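Long-range contacts in uncharacterized protein (Pseudomonas aeruginosa PAO1, PDB 4R1D), which probably acts as a calcium-binding lipase of the alpha/beta-hydrolase type, a type VI secretion effector that is held by its immunity partner Tli4: residues P55-T60 and H255-L260; V281-G286 and L324-S329; D442-G447 and T477-P482. One frame throughout, in Å; residues are numbered along the deposited sequence. Where two conformers were deposited one is given.

Contact 1 of 3, residues P55-T60 and H255-L260; sequences PGIMGT and HSMGGL
Ile57 and Ser256 meet where the loop after strand 48-54 faces the turn after strand 250-255. Ser256 OG lies 3.2 Å from Ile57 CG1, and the CD1 end of the same branch is nearly as close. The hydroxyl is swung away from its own backbone N (chi1 -176°), alongside the Ile57 amide; Ile57 N donates to Ser256 OG over 3.5 Å, a weak bond despite its 162° N-H...O angle. The stronger tie of this hydroxyl is to His535 NE2. In one of its two deposited conformers Met257 crosses Ile57 at about a right angle, CG 3.7 Å from Ile57 CG1, a contact doubtful to that extent. Next to them the backbones are in direct contact, at two glycines: Gly56 CA is 3.1 Å from His255 O, and Pro55 O is equally near Gly258 CA. Ser256 is the second residue (i+1) of the type II' turn from His255 to Gly258, with a positive phi of 58°. Strand, sharp turn with a histidine-bonded serine, then helix: this is the geometry of the nucleophile elbow of alpha/beta hydrolases, with Ser256 probably the nucleophile and the Gly56-Ile57 loop placed as an oxyanion-hole loop would be.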
# COMPACT_ATOMS: atom_id res chain seq x y z
N PRO A 55 4.20 0.94 -10.99
CA PRO A 55 5.15 1.13 -9.88
C PRO A 55 5.20 -0.10 -8.98
O PRO A 55 4.49 -1.07 -9.21
CB PRO A 55 4.55 2.31 -9.11
CG PRO A 55 3.06 2.16 -9.34
CD PRO A 55 2.92 1.65 -10.75
N GLY A 56 6.05 -0.04 -7.96
CA GLY A 56 6.26 -1.19 -7.11
C GLY A 56 5.90 -1.00 -5.66
O GLY A 56 4.92 -0.34 -5.30
N ILE A 57 6.72 -1.62 -4.81
CA ILE A 57 6.49 -1.73 -3.38
C ILE A 57 6.16 -0.37 -2.74
O ILE A 57 6.97 0.54 -2.81
CB ILE A 57 7.74 -2.35 -2.70
CG1 ILE A 57 7.84 -3.84 -3.03
CG2 ILE A 57 7.72 -2.12 -1.19
CD1 ILE A 57 9.21 -4.46 -2.67
N MET A 58 4.97 -0.24 -2.15
CA MET A 58 4.59 0.99 -1.44
C MET A 58 4.73 2.25 -2.31
O MET A 58 4.89 3.35 -1.79
CB MET A 58 5.47 1.15 -0.18
CG MET A 58 5.18 0.14 0.92
SD MET A 58 6.23 0.33 2.41
CE MET A 58 7.79 -0.36 1.80
N GLY A 59 4.65 2.08 -3.63
CA GLY A 59 5.09 3.13 -4.54
C GLY A 59 4.03 4.13 -4.96
O GLY A 59 4.35 5.16 -5.57
N THR A 60 2.78 3.84 -4.62
CA THR A 60 1.64 4.65 -5.06
C THR A 60 1.03 5.39 -3.88
O THR A 60 0.81 4.81 -2.83
CB THR A 60 0.56 3.77 -5.75
OG1 THR A 60 1.13 3.09 -6.89
CG2 THR A 60 -0.66 4.61 -6.21
N HIS A 255 8.01 -1.71 -12.22
CA HIS A 255 9.03 -1.68 -11.18
C HIS A 255 8.65 -2.62 -10.04
O HIS A 255 7.51 -2.60 -9.56
CB HIS A 255 9.18 -0.26 -10.65
CG HIS A 255 10.23 -0.09 -9.60
ND1 HIS A 255 11.57 -0.29 -9.84
CD2 HIS A 255 10.13 0.27 -8.30
CE1 HIS A 255 12.25 -0.05 -8.73
NE2 HIS A 255 11.40 0.30 -7.79
N SER A 256 9.58 -3.45 -9.61
CA SER A 256 9.39 -4.17 -8.35
C SER A 256 8.10 -5.01 -8.38
O SER A 256 7.83 -5.72 -9.35
CB SER A 256 9.35 -3.14 -7.20
OG SER A 256 9.25 -3.76 -5.93
N MET A 257 7.29 -4.94 -7.32
CA MET A 257 6.08 -5.76 -7.25
C MET A 257 5.07 -5.43 -8.35
O MET A 257 4.13 -6.19 -8.60
CB MET A 257 5.42 -5.64 -5.88
CG MET A 257 6.08 -6.53 -4.85
SD MET A 257 5.20 -6.45 -3.28
CE MET A 257 3.53 -6.08 -3.86
N GLY A 258 5.26 -4.30 -9.02
CA GLY A 258 4.43 -3.97 -10.16
C GLY A 258 4.54 -5.06 -11.23
O GLY A 258 3.66 -5.21 -12.07
N GLY A 259 5.62 -5.83 -11.18
CA GLY A 259 5.80 -6.94 -12.10
C GLY A 259 4.86 -8.11 -11.81
O GLY A 259 4.50 -8.87 -12.71
N LEU A 260 4.51 -8.27 -10.55
CA LEU A 260 3.54 -9.31 -10.19
C LEU A 260 2.14 -8.88 -10.63
O LEU A 260 1.34 -9.71 -11.10
CB LEU A 260 3.59 -9.60 -8.69
CG LEU A 260 4.79 -10.42 -8.18
CD1 LEU A 260 6.09 -9.69 -8.36
CD2 LEU A 260 4.58 -10.76 -6.70

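Contact 2 of 3, residues V281-G286 and L324-S329; sequences VQPATG and LELAPS
Thr285 O is the polar centre of this contact, taking a backbone bond from Ser329 N at 2.9 Å. The N-H...O angle of 158° is good, although the donor stands 26° off the carbonyl plane. Ser329 OG comes to the same oxygen at 3.5 Å, a weak interaction whose proton is contested, and OG also has weak bonds from the backbone N of Glu331 and Tyr332. That hydroxyl rests against the Thr285 side chain as well, 3.6 Å from CB. A third approach to Thr285 O is made by Pro328 CA, whose C-H points at it over 3.4 Å.

One residue on, Gly286 CA sits 3.1 Å from Leu326 O, so backbone lies directly on backbone. The turn from Pro283 to Gly286 brings the glycine there, and its Gly286 N to Pro283 O bond measures 2.9 Å.

Farther out the contact becomes apolar. Leu326 carries its CG opposite its own backbone N (chi1 174°), and the CD1 methyl reaches the Pro283 ring, equally near CB and CG at 3.7 Å. The two side chains cross at about a right angle, and Leu260 packs on Pro283 too.

The chemistry implies a main-chain junction: one firm hydrogen bond between the two segments, supplemented by a C-H...O contact on the same carbonyl and perhaps by the Ser329 hydroxyl, with a Leu326-Ser287 backbone bond just beyond.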
# COMPACT_ATOMS: atom_id res chain seq x y z
N VAL A 281 13.61 -5.06 -11.53
CA VAL A 281 13.73 -5.55 -10.15
C VAL A 281 12.50 -6.25 -9.57
O VAL A 281 12.11 -5.99 -8.42
CB VAL A 281 14.22 -4.45 -9.16
CG1 VAL A 281 15.56 -3.89 -9.62
CG2 VAL A 281 13.17 -3.31 -8.98
N GLN A 282 11.92 -7.17 -10.34
CA GLN A 282 10.75 -7.90 -9.87
C GLN A 282 11.18 -8.94 -8.84
O GLN A 282 12.09 -9.71 -9.10
CB GLN A 282 10.05 -8.63 -11.02
CG GLN A 282 8.76 -9.29 -10.55
CD GLN A 282 8.03 -10.09 -11.63
OE1 GLN A 282 8.12 -9.80 -12.84
NE2 GLN A 282 7.30 -11.11 -11.19
N PRO A 283 10.52 -8.96 -7.69
CA PRO A 283 10.70 -10.08 -6.76
C PRO A 283 9.76 -11.21 -7.20
O PRO A 283 8.69 -11.44 -6.60
CB PRO A 283 10.25 -9.49 -5.42
CG PRO A 283 9.18 -8.49 -5.81
CD PRO A 283 9.61 -7.93 -7.16
N ALA A 284 10.16 -11.91 -8.26
CA ALA A 284 9.30 -12.81 -9.01
C ALA A 284 8.79 -13.93 -8.13
O ALA A 284 7.65 -14.39 -8.28
CB ALA A 284 10.06 -13.40 -10.22
N THR A 285 9.63 -14.35 -7.18
CA THR A 285 9.25 -15.41 -6.27
C THR A 285 9.24 -14.89 -4.83
O THR A 285 9.20 -15.67 -3.88
CB THR A 285 10.19 -16.62 -6.39
OG1 THR A 285 11.55 -16.19 -6.19
CG2 THR A 285 10.04 -17.28 -7.76
N GLY A 286 9.28 -13.57 -4.66
CA GLY A 286 9.20 -13.01 -3.32
C GLY A 286 10.53 -12.55 -2.76
O GLY A 286 11.50 -12.41 -3.51
N LEU A 324 1.84 -9.02 2.01
CA LEU A 324 2.20 -10.39 2.33
C LEU A 324 2.58 -11.17 1.09
O LEU A 324 3.33 -12.15 1.17
CB LEU A 324 1.03 -11.12 3.01
CG LEU A 324 0.90 -10.84 4.50
CD1 LEU A 324 -0.39 -11.46 5.04
CD2 LEU A 324 2.12 -11.34 5.27
N GLU A 325 2.06 -10.76 -0.07
CA GLU A 325 2.36 -11.46 -1.31
C GLU A 325 3.83 -11.34 -1.72
O GLU A 325 4.29 -12.04 -2.60
CB GLU A 325 1.43 -11.02 -2.44
CG GLU A 325 0.07 -11.70 -2.38
CD GLU A 325 -0.99 -10.99 -3.21
OE1 GLU A 325 -0.64 -10.06 -3.96
OE2 GLU A 325 -2.18 -11.38 -3.10
N LEU A 326 4.57 -10.45 -1.05
CA LEU A 326 6.01 -10.35 -1.26
C LEU A 326 6.75 -11.50 -0.58
O LEU A 326 7.94 -11.71 -0.82
CB LEU A 326 6.53 -9.02 -0.72
CG LEU A 326 8.04 -8.78 -0.72
CD1 LEU A 326 8.57 -8.77 -2.16
CD2 LEU A 326 8.41 -7.49 -0.00
N ALA A 327 6.07 -12.25 0.28
CA ALA A 327 6.73 -13.33 1.02
C ALA A 327 7.25 -14.38 0.04
O ALA A 327 6.65 -14.61 -1.00
CB ALA A 327 5.77 -13.94 2.00
N PRO A 328 8.41 -15.01 0.36
CA PRO A 328 8.92 -16.05 -0.55
C PRO A 328 7.88 -17.15 -0.84
O PRO A 328 7.17 -17.60 0.05
CB PRO A 328 10.12 -16.63 0.22
CG PRO A 328 10.65 -15.45 1.00
CD PRO A 328 9.36 -14.69 1.43
N SER A 329 7.80 -17.56 -2.11
CA SER A 329 6.89 -18.62 -2.52
C SER A 329 7.50 -19.99 -2.22
O SER A 329 8.61 -20.07 -1.69
CB SER A 329 6.63 -18.52 -4.01
OG SER A 329 7.83 -18.77 -4.73

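Contact 3 of 3, residues D442-G447 and T477-P482; sequences DLIWKG and TIVQGP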
# COMPACT_ATOMS: atom_id res chain seq x y z
N ASP A 442 20.23 -14.46 3.31
CA ASP A 442 20.22 -15.51 4.32
C ASP A 442 19.72 -14.88 5.59
O ASP A 442 20.34 -13.96 6.12
CB ASP A 442 21.61 -16.09 4.56
CG ASP A 442 22.14 -16.85 3.36
OD1 ASP A 442 21.32 -17.38 2.59
OD2 ASP A 442 23.38 -16.92 3.19
N LEU A 443 18.58 -15.36 6.07
CA LEU A 443 17.99 -14.81 7.26
C LEU A 443 18.48 -15.71 8.39
O LEU A 443 18.06 -16.86 8.48
CB LEU A 443 16.47 -14.83 7.16
CG LEU A 443 15.69 -13.85 8.04
CD1 LEU A 443 16.14 -13.95 9.48
CD2 LEU A 443 15.87 -12.44 7.52
N ILE A 444 19.36 -15.18 9.22
CA ILE A 444 20.04 -16.00 10.23
C ILE A 444 19.74 -15.58 11.66
O ILE A 444 19.95 -14.43 12.03
CB ILE A 444 21.56 -15.94 10.04
CG1 ILE A 444 21.95 -16.43 8.64
CG2 ILE A 444 22.27 -16.76 11.13
CD1 ILE A 444 23.28 -15.83 8.14
N TRP A 445 19.25 -16.52 12.46
CA TRP A 445 19.12 -16.33 13.89
C TRP A 445 20.32 -17.04 14.48
O TRP A 445 20.44 -18.26 14.37
CB TRP A 445 17.88 -17.02 14.42
CG TRP A 445 16.57 -16.30 14.25
CD1 TRP A 445 15.58 -16.59 13.34
CD2 TRP A 445 16.07 -15.23 15.05
NE1 TRP A 445 14.51 -15.75 13.52
CE2 TRP A 445 14.79 -14.90 14.56
CE3 TRP A 445 16.59 -14.51 16.14
CZ2 TRP A 445 14.02 -13.88 15.12
CZ3 TRP A 445 15.82 -13.50 16.69
CH2 TRP A 445 14.55 -13.19 16.17
N LYS A 446 21.22 -16.29 15.11
CA LYS A 446 22.42 -16.87 15.67
C LYS A 446 22.35 -16.84 17.19
O LYS A 446 22.10 -15.80 17.79
CB LYS A 446 23.65 -16.11 15.17
CG LYS A 446 24.97 -16.65 15.67
CD LYS A 446 26.12 -15.77 15.24
CE LYS A 446 26.56 -16.09 13.82
NZ LYS A 446 27.92 -15.55 13.55
N GLY A 447 22.53 -18.00 17.83
CA GLY A 447 22.42 -18.09 19.27
C GLY A 447 21.84 -19.41 19.72
O GLY A 447 21.65 -20.31 18.91
N THR A 477 19.75 -14.17 17.85
CA THR A 477 19.81 -12.81 17.37
C THR A 477 19.91 -12.81 15.86
O THR A 477 20.72 -13.53 15.26
CB THR A 477 21.06 -12.09 17.93
OG1 THR A 477 20.99 -12.05 19.36
CG2 THR A 477 21.16 -10.67 17.38
N ILE A 478 19.08 -12.00 15.21
CA ILE A 478 19.19 -11.90 13.76
C ILE A 478 20.47 -11.17 13.39
O ILE A 478 20.73 -10.06 13.86
CB ILE A 478 17.94 -11.24 13.15
CG1 ILE A 478 16.79 -12.26 13.13
CG2 ILE A 478 18.25 -10.74 11.74
CD1 ILE A 478 15.43 -11.72 12.71
N VAL A 479 21.29 -11.82 12.58
CA VAL A 479 22.56 -11.24 12.16
C VAL A 479 22.68 -11.27 10.65
O VAL A 479 22.14 -12.15 9.98
CB VAL A 479 23.74 -12.00 12.76
CG1 VAL A 479 23.74 -11.89 14.28
CG2 VAL A 479 23.70 -13.47 12.33
N GLN A 480 23.40 -10.29 10.12
CA GLN A 480 23.64 -10.18 8.69
C GLN A 480 24.34 -11.43 8.16
O GLN A 480 25.27 -11.94 8.78
CB GLN A 480 24.50 -8.94 8.44
CG GLN A 480 24.54 -8.45 7.02
CD GLN A 480 25.34 -7.17 6.89
OE1 GLN A 480 24.96 -6.14 7.45
NE2 GLN A 480 26.46 -7.23 6.18
N GLY A 481 23.89 -11.91 7.00
CA GLY A 481 24.53 -13.01 6.31
C GLY A 481 25.77 -12.54 5.57
O GLY A 481 26.19 -11.40 5.76
N PRO A 482 26.34 -13.39 4.71
CA PRO A 482 25.84 -14.72 4.33
C PRO A 482 26.21 -15.81 5.33
O PRO A 482 27.09 -15.64 6.17
CB PRO A 482 26.54 -14.98 3.00
CG PRO A 482 27.83 -14.27 3.13
CD PRO A 482 27.54 -13.02 3.93
O HOH W 1 20.10 -12.42 8.28
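Trp445 and Ile478 face each other in an antiparallel strand pair at the edge of a mixed four-stranded sheet, where 477-479 is the outermost strand and 443-446 its inner neighbour. The main bump is Ile478 CG1, which stands over the centre of the six-membered ring of Trp445, 3.5 Å from the centroid and only 7° off the ring normal: a CH-pi contact on the indole face. From there CD1 runs on over the CZ2 side, while Leu443 CD1 touches Ile478 CD1. Trp445 NE1 bonds to Tyr291 OH and Trp375 meets the indole edge-to-face, so the plate that receives Ile478 is held from several sides.

Ile444, Lys446, Thr477 and Val479 turn to the other face of the sheet. Val479 CG2 fits between Ile444 and Lys446, two residues apart on the facing strand, touching Ile444 CG2 at 3.8 Å and Lys446 CB. Ile444 sends its CD1 the other way, to lie 3.6 Å from Gly481 CA, where the loop has no side chain to oppose it; a cis peptide then leads to Pro482, whose CA meets Asp442 OD2. That oxygen accepts from Leu483 N, and OD1 forms a salt bridge with Arg333.

The backbones are joined by a reciprocal pair, Lys446 N to Thr477 O (2.8 Å, 177°) and the more bent Thr477 N to Lys446 O, and by Val479 N to Ile444 O. Beyond these a water takes over: it donates to Asp442 O at 2.7 Å and to Val479 O at 2.7 Å, and accepts from Ile444 N at 3.0 Å.

Overall arrangement
Contacts 1 and 2 are adjoining parts of one core: their centres are about 11 Å apart and they touch, Ser256 C lying 3.5 Å from Pro283 CD and Leu260 CD1 3.6 Å from Pro283 O. Contact 1 follows the adjacent parallel strands 48-54 and 250-255, and segment 281-286 follows the next strand, 274-280, so both gather at the same end of the sheet, round the probable catalytic serine. Contact 3 belongs to the separate mixed sheet, its centre about 27 Å from that of contact 1 and about 20 Å from that of contact 2; between contacts 2 and 3 the nearest atoms are about 8 Å apart. All three lie away from the calcium site of Glu152, Asp156, Phe202 and Asp203.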